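Local coordinates for PUM-HD domain-containing protein (Caenorhabditis elegans, PDB 7CGF) that binds RNA through a domain of Pumilio repeats and probably recognises elements in the 3' untranslated regions of messenger RNAs, at residues R97-L102 and K129-L134; I224-Y229 and H263-N268. The protein carries 2 engineered substitutions. All blocks are in the same frame, centred on the assembly; numbering follows the deposited sequence.

How the contacts relate
Followed from the N terminus, the chain first closes contact 1, where 97-102 meets 129-134 after 26 intervening residues that are mostly helical. It joins the start of helix 99-106 to the turn between helices 119-129 and 132-142, and so ties two consecutive predicted Pumilio repeats. Contact 1 is complete before contact 2 opens; the two stand in series, neither nested nor crossed. Contact 2 brings 224-229 back to 263-268 across helices 230-240, 243-255 and 257-261, again bridging successive predicted repeats. The centres of contact 1 and contact 2 are about 42 Å apart, on opposite sides of the chain's centre. Contact 2 touches bound RNA, whereas the nearest atom of contact 1 is about 11 Å from it.

Contact 1. Residues R97-L102 and K129-L134; sequences RHWARL and KINEPL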
ATOM      1  N   ARG A  97      25.888  11.870   8.981  1.00 25.01           N
ATOM      2  CA  ARG A  97      26.378  12.844   9.947  1.00 28.56           C
ATOM      3  C   ARG A  97      25.409  14.000  10.143  1.00 25.09           C
ATOM      4  O   ARG A  97      25.510  14.718  11.141  1.00 27.36           O
ATOM      5  CB  ARG A  97      27.740  13.376   9.495  1.00 28.18           C
ATOM      6  CG  ARG A  97      27.690  14.132   8.176  1.00 28.97           C
ATOM      7  CD  ARG A  97      29.092  14.309   7.587  1.00 26.70           C
ATOM      8  NE  ARG A  97      29.079  15.121   6.372  1.00 28.28           N
ATOM      9  CZ  ARG A  97      28.767  14.660   5.167  1.00 29.94           C
ATOM     10  NH1 ARG A  97      28.438  13.384   5.003  1.00 28.50           N
ATOM     11  NH2 ARG A  97      28.784  15.474   4.119  1.00 29.99           N
ATOM     12  N   HIS A  98      24.477  14.190   9.208  1.00 22.34           N
ATOM     13  CA  HIS A  98      23.537  15.299   9.234  1.00 20.43           C
ATOM     14  C   HIS A  98      22.129  14.899   9.651  1.00 19.84           C
ATOM     15  O   HIS A  98      21.294  15.787   9.856  1.00 21.95           O
ATOM     16  CB  HIS A  98      23.472  15.943   7.852  1.00 19.60           C
ATOM     17  CG  HIS A  98      24.717  16.678   7.486  1.00 24.16           C
ATOM     18  ND1 HIS A  98      25.300  16.584   6.239  1.00 28.01           N
ATOM     19  CD2 HIS A  98      25.486  17.528   8.202  1.00 26.43           C
ATOM     20  CE1 HIS A  98      26.376  17.347   6.207  1.00 26.78           C
ATOM     21  NE2 HIS A  98      26.514  17.926   7.386  1.00 24.25           N
ATOM     22  N   TRP A  99      21.857  13.602   9.806  1.00 19.16           N
ATOM     23  CA  TRP A  99      20.485  13.141  10.019  1.00 19.51           C
ATOM     24  C   TRP A  99      19.879  13.736  11.283  1.00 25.61           C
ATOM     25  O   TRP A  99      18.738  14.215  11.272  1.00 20.00           O
ATOM     26  CB  TRP A  99      20.450  11.621  10.105  1.00 19.49           C
ATOM     27  CG  TRP A  99      20.676  10.891   8.835  1.00 20.57           C
ATOM     28  CD1 TRP A  99      20.781  11.408   7.571  1.00 19.28           C
ATOM     29  CD2 TRP A  99      20.826   9.484   8.708  1.00 20.60           C
ATOM     30  NE1 TRP A  99      20.982  10.395   6.664  1.00 19.23           N
ATOM     31  CE2 TRP A  99      21.008   9.203   7.335  1.00 18.18           C
ATOM     32  CE3 TRP A  99      20.829   8.428   9.626  1.00 19.15           C
ATOM     33  CZ2 TRP A  99      21.192   7.906   6.857  1.00 20.85           C
ATOM     34  CZ3 TRP A  99      21.005   7.147   9.154  1.00 21.13           C
ATOM     35  CH2 TRP A  99      21.177   6.893   7.776  1.00 23.10           C
ATOM     36  N   ALA A 100      20.617  13.691  12.399  1.00 21.53           N
ATOM     37  CA  ALA A 100      20.039  14.145  13.660  1.00 25.39           C
ATOM     38  C   ALA A 100      19.754  15.643  13.635  1.00 22.42           C
ATOM     39  O   ALA A 100      18.688  16.081  14.084  1.00 23.47           O
ATOM     40  CB  ALA A 100      20.957  13.781  14.826  1.00 22.04           C
ATOM     41  N   ARG A 101      20.682  16.445  13.100  1.00 21.51           N
ATOM     42  CA  ARG A 101      20.453  17.882  13.016  1.00 20.55           C
ATOM     43  C   ARG A 101      19.280  18.200  12.103  1.00 23.47           C
ATOM     44  O   ARG A 101      18.514  19.134  12.371  1.00 22.00           O
ATOM     45  CB  ARG A 101      21.707  18.605  12.521  1.00 24.21           C
ATOM     46  CG  ARG A 101      22.816  18.709  13.553  1.00 30.08           C
ATOM     47  CD  ARG A 101      24.043  19.389  12.937  1.00 31.05           C
ATOM     48  NE  ARG A 101      23.733  20.736  12.459  1.00 38.41           N
ATOM     49  CZ  ARG A 101      24.543  21.461  11.692  1.00 44.45           C
ATOM     50  NH1 ARG A 101      24.179  22.679  11.297  1.00 43.54           N
ATOM     51  NH2 ARG A 101      25.713  20.959  11.308  1.00 47.67           N
ATOM     52  N   LEU A 102      19.113  17.428  11.027  1.00 21.26           N
ATOM     53  CA  LEU A 102      18.025  17.708  10.095  1.00 19.15           C
ATOM     54  C   LEU A 102      16.675  17.306  10.689  1.00 20.75           C
ATOM     55  O   LEU A 102      15.683  18.020  10.516  1.00 20.45           O
ATOM     56  CB  LEU A 102      18.286  17.002   8.759  1.00 19.93           C
ATOM     57  CG  LEU A 102      17.336  17.367   7.619  1.00 19.54           C
ATOM     58  CD1 LEU A 102      17.280  18.867   7.434  1.00 19.27           C
ATOM     59  CD2 LEU A 102      17.730  16.657   6.336  1.00 19.04           C
ATOM     60  N   LYS A 129      15.374   5.870   5.527  1.00 16.75           N
ATOM     61  CA  LYS A 129      16.836   5.846   5.600  1.00 19.31           C
ATOM     62  C   LYS A 129      17.412   5.861   7.010  1.00 22.52           C
ATOM     63  O   LYS A 129      18.435   5.204   7.257  1.00 21.62           O
ATOM     64  CB  LYS A 129      17.416   7.033   4.830  1.00 19.06           C
ATOM     65  CG  LYS A 129      17.050   7.065   3.334  1.00 18.91           C
ATOM     66  CD  LYS A 129      17.722   5.952   2.563  1.00 17.96           C
ATOM     67  CE  LYS A 129      17.452   6.085   1.064  1.00 25.89           C
ATOM     68  NZ  LYS A 129      18.144   5.040   0.261  1.00 23.68           N
ATOM     69  N   ILE A 130      16.807   6.589   7.944  1.00 20.41           N
ATOM     70  CA  ILE A 130      17.499   6.924   9.185  1.00 20.37           C
ATOM     71  C   ILE A 130      17.409   5.815  10.224  1.00 17.75           C
ATOM     72  O   ILE A 130      16.595   4.886  10.120  1.00 18.40           O
ATOM     73  CB  ILE A 130      16.984   8.250   9.771  1.00 18.30           C
ATOM     74  CG1 ILE A 130      15.552   8.098  10.312  1.00 19.73           C
ATOM     75  CG2 ILE A 130      17.116   9.370   8.743  1.00 20.16           C
ATOM     76  CD1 ILE A 130      14.859   9.428  10.649  1.00 20.73           C
ATOM     77  N   ASN A 131      18.252   5.919  11.246  1.00 21.19           N
ATOM     78  CA  ASN A 131      18.332   4.896  12.279  1.00 25.73           C
ATOM     79  C   ASN A 131      17.101   4.926  13.191  1.00 24.16           C
ATOM     80  O   ASN A 131      16.341   5.897  13.238  1.00 21.18           O
ATOM     81  CB  ASN A 131      19.608   5.087  13.099  1.00 23.87           C
ATOM     82  CG  ASN A 131      19.761   6.500  13.597  1.00 26.57           C
ATOM     83  OD1 ASN A 131      19.064   6.927  14.516  1.00 31.72           O
ATOM     84  ND2 ASN A 131      20.655   7.250  12.973  1.00 34.38           N
ATOM     85  N   GLU A 132      16.928   3.839  13.943  1.00 20.47           N
ATOM     86  CA  GLU A 132      15.689   3.651  14.694  1.00 21.19           C
ATOM     87  C   GLU A 132      15.403   4.745  15.723  1.00 24.77           C
ATOM     88  O   GLU A 132      14.241   5.178  15.803  1.00 23.96           O
ATOM     89  CB  GLU A 132      15.712   2.269  15.349  1.00 23.68           C
ATOM     90  CG  GLU A 132      14.414   1.880  16.003  1.00 28.50           C
ATOM     91  CD  GLU A 132      14.504   0.495  16.577  1.00 33.53           C
ATOM     92  OE1 GLU A 132      15.013   0.356  17.717  1.00 38.78           O
ATOM     93  OE2 GLU A 132      14.113  -0.446  15.866  1.00 31.87           O
ATOM     94  N   PRO A 133      16.363   5.221  16.532  1.00 21.90           N
ATOM     95  CA  PRO A 133      16.053   6.332  17.448  1.00 21.71           C
ATOM     96  C   PRO A 133      15.490   7.568  16.770  1.00 22.69           C
ATOM     97  O   PRO A 133      14.622   8.236  17.336  1.00 24.28           O
ATOM     98  CB  PRO A 133      17.416   6.622  18.097  1.00 27.81           C
ATOM     99  CG  PRO A 133      18.086   5.301  18.095  1.00 26.69           C
ATOM    100  CD  PRO A 133      17.716   4.682  16.786  1.00 26.58           C
ATOM    101  N   LEU A 134      15.986   7.913  15.583  1.00 21.96           N
ATOM    102  CA  LEU A 134      15.432   9.059  14.879  1.00 21.52           C
ATOM    103  C   LEU A 134      14.063   8.739  14.287  1.00 18.28           C
ATOM    104  O   LEU A 134      13.189   9.613  14.245  1.00 20.65           O
ATOM    105  CB  LEU A 134      16.401   9.513  13.787  1.00 22.83           C
ATOM    106  CG  LEU A 134      17.723  10.080  14.313  1.00 22.95           C
ATOM    107  CD1 LEU A 134      18.608  10.524  13.170  1.00 21.84           C
ATOM    108  CD2 LEU A 134      17.451  11.235  15.261  1.00 25.02           C
TER
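Trp99 reaches across from the start of helix 99-106 and lays its indole against the turn at Lys129, Ile130 and Asn131. The ring contacts come first. CA of Ile130 sits over one face of the indole in a CH-pi contact, 3.8 Å from the centroid of the six-membered ring of Trp99 and 25° off its normal. On the same face, Ile130 CG2 packs near the rim, 3.7 Å from Trp99 CD2, while the rest of the isoleucine runs off toward Gln135 and Ile138 of helix 132-142. Trp99 has CG anti to its own carbonyl carbon (chi1 -72°), which sends the indole out from the helix to this turn.

Apolar aliphatic packing forms the second group. Leu134 brings CD1 to within 3.7 Å of Trp99 CB, at the root of the side chain, and the same methyl lies 4.3 Å from Ala100 CB.

The polar groups touch without bonding across the contact. Asn131 ND2 stands at the indole edge, in its plane, 3.6 Å from Trp99 CE3, with amide and ring planes 43° apart; Lys129 O approaches Trp99 CH2 at 3.3 Å. The other end of the Asn131 amide, OD1, faces its own chain as the N-cap of helix 132-142, accepting a weak bond from Leu134 N at 3.4 Å. Trp99 NE1 donates to Glu92 O, which satisfies the buried indole nitrogen.

With no hydrogen bond or salt bridge between the segments, the two predicted repeats meet here mainly through shape and apolar contact, and the NE1 bond to Glu92 O probably helps to set the indole's rotation.

Contact 2. Residues I224-Y229 and H263-N268; sequences IANNQY and HKYSSN. With nucleotides of chain B.
Asn226 turns its amide oxygen on the backbone leading into helix 266-276. OD1 takes Ser266 N on an in-plane lone pair at 2.9 Å, and Tyr265 N weakly at 3.1 Å, placed there by a chi1 of -165° that turns CG away from the backbone N. The amide stands almost upright to the His263 imidazole, the planes 81° apart.

The Tyr265 ring turns one face to Gln228: Gln228 CA sits 3.5 Å from the ring centroid, only 3° off the normal, in a CH-pi contact, with Gln228 CB 3.4 Å from Tyr265 CZ. Lys264 CD covers the opposite face, and at the ring edge Tyr265 CD1 meets O2 of U3 of chain B at 3.3 Å. Were Tyr265 replaced by an alanine, Gln228 CA would probably lose its aromatic face and the Lys264 chain the ring it lies along, leaving a gap beside U3 of chain B.

Lys264, bent at its end, donates from NZ to O2' of G2 of chain B at 2.9 Å. Ser267 OG accepts from N2 of that guanine at 2.9 Å, consistent with base recognition by a Pumilio repeat.

Asn227 OD1 caps Tyr229 N and Gly230 N at the entrance to helix 230-240. The contact thus joins the turn between helices 221-225 and 230-240 to the start of helix 266-276, with Tyr265 also touching Asn231 of helix 230-240.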
ATOM      1  N   ILE A 224     -17.210  -5.593   4.392  1.00 15.06           N
ATOM      2  CA  ILE A 224     -15.858  -5.232   3.978  1.00 13.91           C
ATOM      3  C   ILE A 224     -15.455  -6.007   2.726  1.00 16.68           C
ATOM      4  O   ILE A 224     -14.828  -5.456   1.808  1.00 14.45           O
ATOM      5  CB  ILE A 224     -14.887  -5.457   5.144  1.00 14.27           C
ATOM      6  CG1 ILE A 224     -15.259  -4.547   6.322  1.00 16.64           C
ATOM      7  CG2 ILE A 224     -13.422  -5.141   4.721  1.00 17.18           C
ATOM      8  CD1 ILE A 224     -14.372  -4.752   7.558  1.00 16.72           C
ATOM      9  N   ALA A 225     -15.841  -7.286   2.654  1.00 16.02           N
ATOM     10  CA  ALA A 225     -15.446  -8.137   1.537  1.00 15.52           C
ATOM     11  C   ALA A 225     -16.009  -7.664   0.205  1.00 15.88           C
ATOM     12  O   ALA A 225     -15.369  -7.875  -0.831  1.00 16.76           O
ATOM     13  CB  ALA A 225     -15.891  -9.579   1.790  1.00 16.11           C
ATOM     14  N   ASN A 226     -17.186  -7.029   0.190  1.00 16.30           N
ATOM     15  CA  ASN A 226     -17.699  -6.515  -1.077  1.00 21.14           C
ATOM     16  C   ASN A 226     -17.506  -5.011  -1.233  1.00 19.19           C
ATOM     17  O   ASN A 226     -18.153  -4.395  -2.091  1.00 18.52           O
ATOM     18  CB  ASN A 226     -19.171  -6.879  -1.274  1.00 20.03           C
ATOM     19  CG  ASN A 226     -19.603  -6.682  -2.707  1.00 18.98           C
ATOM     20  OD1 ASN A 226     -18.862  -7.027  -3.629  1.00 18.71           O
ATOM     21  ND2 ASN A 226     -20.759  -6.047  -2.911  1.00 20.64           N
ATOM     22  N   ASN A 227     -16.634  -4.399  -0.433  1.00 15.44           N
ATOM     23  CA  ASN A 227     -16.340  -2.989  -0.613  1.00 16.32           C
ATOM     24  C   ASN A 227     -15.216  -2.791  -1.634  1.00 14.87           C
ATOM     25  O   ASN A 227     -14.322  -3.632  -1.789  1.00 16.49           O
ATOM     26  CB  ASN A 227     -15.990  -2.361   0.744  1.00 14.82           C
ATOM     27  CG  ASN A 227     -15.636  -0.904   0.625  1.00 17.88           C
ATOM     28  OD1 ASN A 227     -14.464  -0.553   0.568  1.00 15.30           O
ATOM     29  ND2 ASN A 227     -16.658  -0.040   0.569  1.00 16.11           N
ATOM     30  N   GLN A 228     -15.287  -1.666  -2.371  1.00 14.68           N
ATOM     31  CA  GLN A 228     -14.329  -1.430  -3.445  1.00 15.52           C
ATOM     32  C   GLN A 228     -12.897  -1.380  -2.929  1.00 15.98           C
ATOM     33  O   GLN A 228     -11.963  -1.715  -3.664  1.00 14.88           O
ATOM     34  CB  GLN A 228     -14.664  -0.124  -4.184  1.00 22.88           C
ATOM     35  CG  GLN A 228     -14.589   1.085  -3.297  1.00 22.94           C
ATOM     36  CD  GLN A 228     -14.845   2.401  -4.020  1.00 25.67           C
ATOM     37  OE1 GLN A 228     -14.431   2.594  -5.162  1.00 27.43           O
ATOM     38  NE2 GLN A 228     -15.517   3.316  -3.334  1.00 31.26           N
ATOM     39  N   TYR A 229     -12.707  -0.998  -1.666  1.00 15.86           N
ATOM     40  CA  TYR A 229     -11.391  -1.036  -1.025  1.00 14.83           C
ATOM     41  C   TYR A 229     -11.263  -2.185  -0.042  1.00 12.90           C
ATOM     42  O   TYR A 229     -10.203  -2.819   0.034  1.00 15.25           O
ATOM     43  CB  TYR A 229     -11.115   0.277  -0.293  1.00 16.74           C
ATOM     44  CG  TYR A 229     -11.242   1.466  -1.213  1.00 17.14           C
ATOM     45  CD1 TYR A 229     -10.418   1.584  -2.314  1.00 19.80           C
ATOM     46  CD2 TYR A 229     -12.201   2.437  -0.987  1.00 17.43           C
ATOM     47  CE1 TYR A 229     -10.535   2.670  -3.173  1.00 22.84           C
ATOM     48  CE2 TYR A 229     -12.328   3.518  -1.845  1.00 20.29           C
ATOM     49  CZ  TYR A 229     -11.498   3.614  -2.931  1.00 21.09           C
ATOM     50  OH  TYR A 229     -11.609   4.684  -3.795  1.00 22.46           O
ATOM     51  N   HIS A 263     -21.136 -10.817  -6.830  1.00 21.42           N
ATOM     52  CA  HIS A 263     -20.976  -9.397  -6.553  1.00 20.84           C
ATOM     53  C   HIS A 263     -19.577  -8.959  -6.964  1.00 21.42           C
ATOM     54  O   HIS A 263     -18.628  -9.756  -6.956  1.00 17.98           O
ATOM     55  CB  HIS A 263     -21.265  -9.077  -5.081  1.00 22.82           C
ATOM     56  CG  HIS A 263     -22.723  -9.142  -4.737  1.00 26.30           C
ATOM     57  ND1 HIS A 263     -23.385 -10.331  -4.517  1.00 26.96           N
ATOM     58  CD2 HIS A 263     -23.654  -8.165  -4.617  1.00 27.60           C
ATOM     59  CE1 HIS A 263     -24.656 -10.083  -4.253  1.00 27.27           C
ATOM     60  NE2 HIS A 263     -24.847  -8.776  -4.314  1.00 30.52           N
ATOM     61  N   LYS A 264     -19.471  -7.680  -7.366  1.00 19.61           N
ATOM     62  CA  LYS A 264     -18.305  -7.210  -8.109  1.00 21.31           C
ATOM     63  C   LYS A 264     -17.016  -7.401  -7.327  1.00 19.40           C
ATOM     64  O   LYS A 264     -16.047  -7.976  -7.831  1.00 18.85           O
ATOM     65  CB  LYS A 264     -18.475  -5.734  -8.464  1.00 21.40           C
ATOM     66  CG  LYS A 264     -17.338  -5.163  -9.247  1.00 19.87           C
ATOM     67  CD  LYS A 264     -17.609  -3.664  -9.474  1.00 22.00           C
ATOM     68  CE  LYS A 264     -16.439  -2.922 -10.139  1.00 29.77           C
ATOM     69  NZ  LYS A 264     -16.170  -3.295 -11.556  1.00 33.91           N
ATOM     70  N   TYR A 265     -16.979  -6.887  -6.102  1.00 18.75           N
ATOM     71  CA  TYR A 265     -15.749  -6.879  -5.336  1.00 15.76           C
ATOM     72  C   TYR A 265     -15.527  -8.174  -4.575  1.00 14.24           C
ATOM     73  O   TYR A 265     -14.400  -8.683  -4.554  1.00 16.21           O
ATOM     74  CB  TYR A 265     -15.772  -5.682  -4.399  1.00 15.75           C
ATOM     75  CG  TYR A 265     -15.816  -4.408  -5.195  1.00 18.83           C
ATOM     76  CD1 TYR A 265     -14.753  -4.057  -6.017  1.00 19.20           C
ATOM     77  CD2 TYR A 265     -16.931  -3.585  -5.154  1.00 20.73           C
ATOM     78  CE1 TYR A 265     -14.777  -2.892  -6.757  1.00 19.36           C
ATOM     79  CE2 TYR A 265     -16.972  -2.420  -5.903  1.00 20.00           C
ATOM     80  CZ  TYR A 265     -15.884  -2.094  -6.699  1.00 20.07           C
ATOM     81  OH  TYR A 265     -15.902  -0.933  -7.449  1.00 27.31           O
ATOM     82  N   SER A 266     -16.578  -8.748  -3.988  1.00 16.93           N
ATOM     83  CA  SER A 266     -16.397  -9.989  -3.240  1.00 16.12           C
ATOM     84  C   SER A 266     -16.015 -11.167  -4.128  1.00 16.27           C
ATOM     85  O   SER A 266     -15.431 -12.130  -3.621  1.00 15.08           O
ATOM     86  CB  SER A 266     -17.660 -10.321  -2.430  1.00 14.04           C
ATOM     87  OG  SER A 266     -18.813 -10.513  -3.245  1.00 19.34           O
ATOM     88  N   SER A 267     -16.323 -11.127  -5.433  1.00 14.84           N
ATOM     89  CA  SER A 267     -15.869 -12.195  -6.323  1.00 17.71           C
ATOM     90  C   SER A 267     -14.355 -12.361  -6.263  1.00 16.78           C
ATOM     91  O   SER A 267     -13.854 -13.488  -6.339  1.00 16.30           O
ATOM     92  CB  SER A 267     -16.334 -11.931  -7.765  1.00 17.28           C
ATOM     93  OG  SER A 267     -15.757 -10.744  -8.301  1.00 18.75           O
ATOM     94  N   ASN A 268     -13.610 -11.265  -6.072  1.00 15.29           N
ATOM     95  CA  ASN A 268     -12.159 -11.370  -5.988  1.00 17.03           C
ATOM     96  C   ASN A 268     -11.721 -12.079  -4.721  1.00 16.66           C
ATOM     97  O   ASN A 268     -10.645 -12.688  -4.694  1.00 18.47           O
ATOM     98  CB  ASN A 268     -11.516  -9.977  -6.030  1.00 16.41           C
ATOM     99  CG  ASN A 268     -11.884  -9.204  -7.290  1.00 20.24           C
ATOM    100  OD1 ASN A 268     -12.677  -8.244  -7.254  1.00 22.01           O
ATOM    101  ND2 ASN A 268     -11.335  -9.634  -8.411  1.00 16.17           N
TER
ATOM    102  P     U B   3     -13.398  -3.325 -14.140  1.00 26.45           P
ATOM    103  OP1   U B   3     -13.926  -1.979 -13.804  1.00 32.18           O
ATOM    104  OP2   U B   3     -12.477  -3.510 -15.275  1.00 25.80           O
ATOM    105  O5'   U B   3     -12.626  -3.980 -12.910  1.00 27.11           O
ATOM    106  C5'   U B   3     -11.378  -3.475 -12.471  1.00 21.77           C
ATOM    107  C4'   U B   3     -11.512  -2.999 -11.053  1.00 24.13           C
ATOM    108  O4'   U B   3     -11.825  -4.119 -10.191  1.00 25.05           O
ATOM    109  C3'   U B   3     -10.278  -2.383 -10.424  1.00 34.03           C
ATOM    110  O3'   U B   3     -10.135  -1.031 -10.817  1.00 37.77           O
ATOM    111  C2'   U B   3     -10.555  -2.536  -8.930  1.00 31.75           C
ATOM    112  O2'   U B   3     -11.390  -1.482  -8.481  1.00 33.40           O
ATOM    113  C1'   U B   3     -11.371  -3.834  -8.880  1.00 28.11           C
ATOM    114  N1    U B   3     -10.627  -4.988  -8.323  1.00 23.97           N
ATOM    115  C2    U B   3     -10.822  -5.143  -6.959  1.00 19.31           C
ATOM    116  O2    U B   3     -11.534  -4.374  -6.336  1.00 17.86           O
ATOM    117  N3    U B   3     -10.168  -6.204  -6.389  1.00 19.25           N
ATOM    118  C4    U B   3      -9.337  -7.091  -7.030  1.00 19.98           C
ATOM    119  O4    U B   3      -8.803  -8.001  -6.402  1.00 19.69           O
ATOM    120  C5    U B   3      -9.183  -6.865  -8.444  1.00 23.65           C
ATOM    121  C6    U B   3      -9.813  -5.835  -9.028  1.00 23.26           C
ATOM    122  P     G B   2     -14.246  -6.371 -18.817  1.00 35.12           P
ATOM    123  OP1   G B   2     -14.112  -4.913 -19.041  1.00 40.63           O
ATOM    124  OP2   G B   2     -13.108  -7.239 -19.161  1.00 34.12           O
ATOM    125  O5'   G B   2     -14.549  -6.534 -17.256  1.00 28.52           O
ATOM    126  C5'   G B   2     -15.762  -6.053 -16.702  1.00 20.67           C
ATOM    127  C4'   G B   2     -15.772  -6.223 -15.204  1.00 31.25           C
ATOM    128  O4'   G B   2     -15.739  -7.635 -14.879  1.00 28.50           O
ATOM    129  C3'   G B   2     -14.568  -5.649 -14.477  1.00 26.49           C
ATOM    130  O3'   G B   2     -14.695  -4.253 -14.283  1.00 29.48           O
ATOM    131  C2'   G B   2     -14.536  -6.474 -13.187  1.00 21.46           C
ATOM    132  O2'   G B   2     -15.509  -6.019 -12.259  1.00 23.22           O
ATOM    133  C1'   G B   2     -14.986  -7.844 -13.698  1.00 22.73           C
ATOM    134  N9    G B   2     -13.840  -8.724 -13.991  1.00 23.83           N
ATOM    135  C8    G B   2     -12.992  -8.737 -15.075  1.00 23.38           C
ATOM    136  N7    G B   2     -12.060  -9.651 -14.999  1.00 27.79           N
ATOM    137  C5    G B   2     -12.299 -10.283 -13.782  1.00 27.25           C
ATOM    138  C6    G B   2     -11.627 -11.357 -13.142  1.00 22.65           C
ATOM    139  O6    G B   2     -10.646 -12.002 -13.524  1.00 25.34           O
ATOM    140  N1    G B   2     -12.224 -11.676 -11.918  1.00 21.61           N
ATOM    141  C2    G B   2     -13.322 -11.049 -11.398  1.00 19.00           C
ATOM    142  N2    G B   2     -13.733 -11.496 -10.200  1.00 19.84           N
ATOM    143  N3    G B   2     -13.952 -10.030 -11.977  1.00 19.81           N
ATOM    144  C4    G B   2     -13.389  -9.721 -13.160  1.00 21.88           C
ATOM    145  P     A B   4      -8.687  -0.373 -11.024  1.00 61.69           P
ATOM    146  OP1   A B   4      -8.920   0.815 -11.878  1.00 63.40           O
ATOM    147  OP2   A B   4      -7.684  -1.385 -11.420  1.00 60.01           O
ATOM    148  O5'   A B   4      -8.309   0.164  -9.582  1.00 63.57           O
ATOM    149  C5'   A B   4      -8.909   1.353  -9.108  1.00 67.03           C
ATOM    150  C4'   A B   4      -8.605   1.609  -7.659  1.00 66.41           C
ATOM    151  O4'   A B   4      -8.587   0.372  -6.910  1.00 64.30           O
ATOM    152  C3'   A B   4      -7.262   2.227  -7.321  1.00 63.35           C
ATOM    153  O3'   A B   4      -7.180   3.606  -7.629  1.00 65.76           O
ATOM    154  C2'   A B   4      -7.168   1.944  -5.831  1.00 64.15           C
ATOM    155  O2'   A B   4      -7.981   2.857  -5.111  1.00 64.95           O
ATOM    156  C1'   A B   4      -7.819   0.562  -5.743  1.00 63.03           C
ATOM    157  N9    A B   4      -6.828  -0.512  -5.559  1.00 26.95           N
ATOM    158  C8    A B   4      -6.032  -1.281  -6.373  1.00 25.77           C
ATOM    159  N7    A B   4      -5.276  -2.128  -5.684  1.00 26.76           N
ATOM    160  C5    A B   4      -5.595  -1.870  -4.342  1.00 21.39           C
ATOM    161  C6    A B   4      -5.199  -2.371  -3.085  1.00 21.07           C
ATOM    162  N6    A B   4      -4.301  -3.333  -2.863  1.00 21.91           N
ATOM    163  N1    A B   4      -5.778  -1.839  -1.992  1.00 19.83           N
ATOM    164  C2    A B   4      -6.676  -0.887  -2.101  1.00 20.59           C
ATOM    165  N3    A B   4      -7.130  -0.329  -3.218  1.00 26.10           N
ATOM    166  C4    A B   4      -6.540  -0.876  -4.285  1.00 18.46           C
TER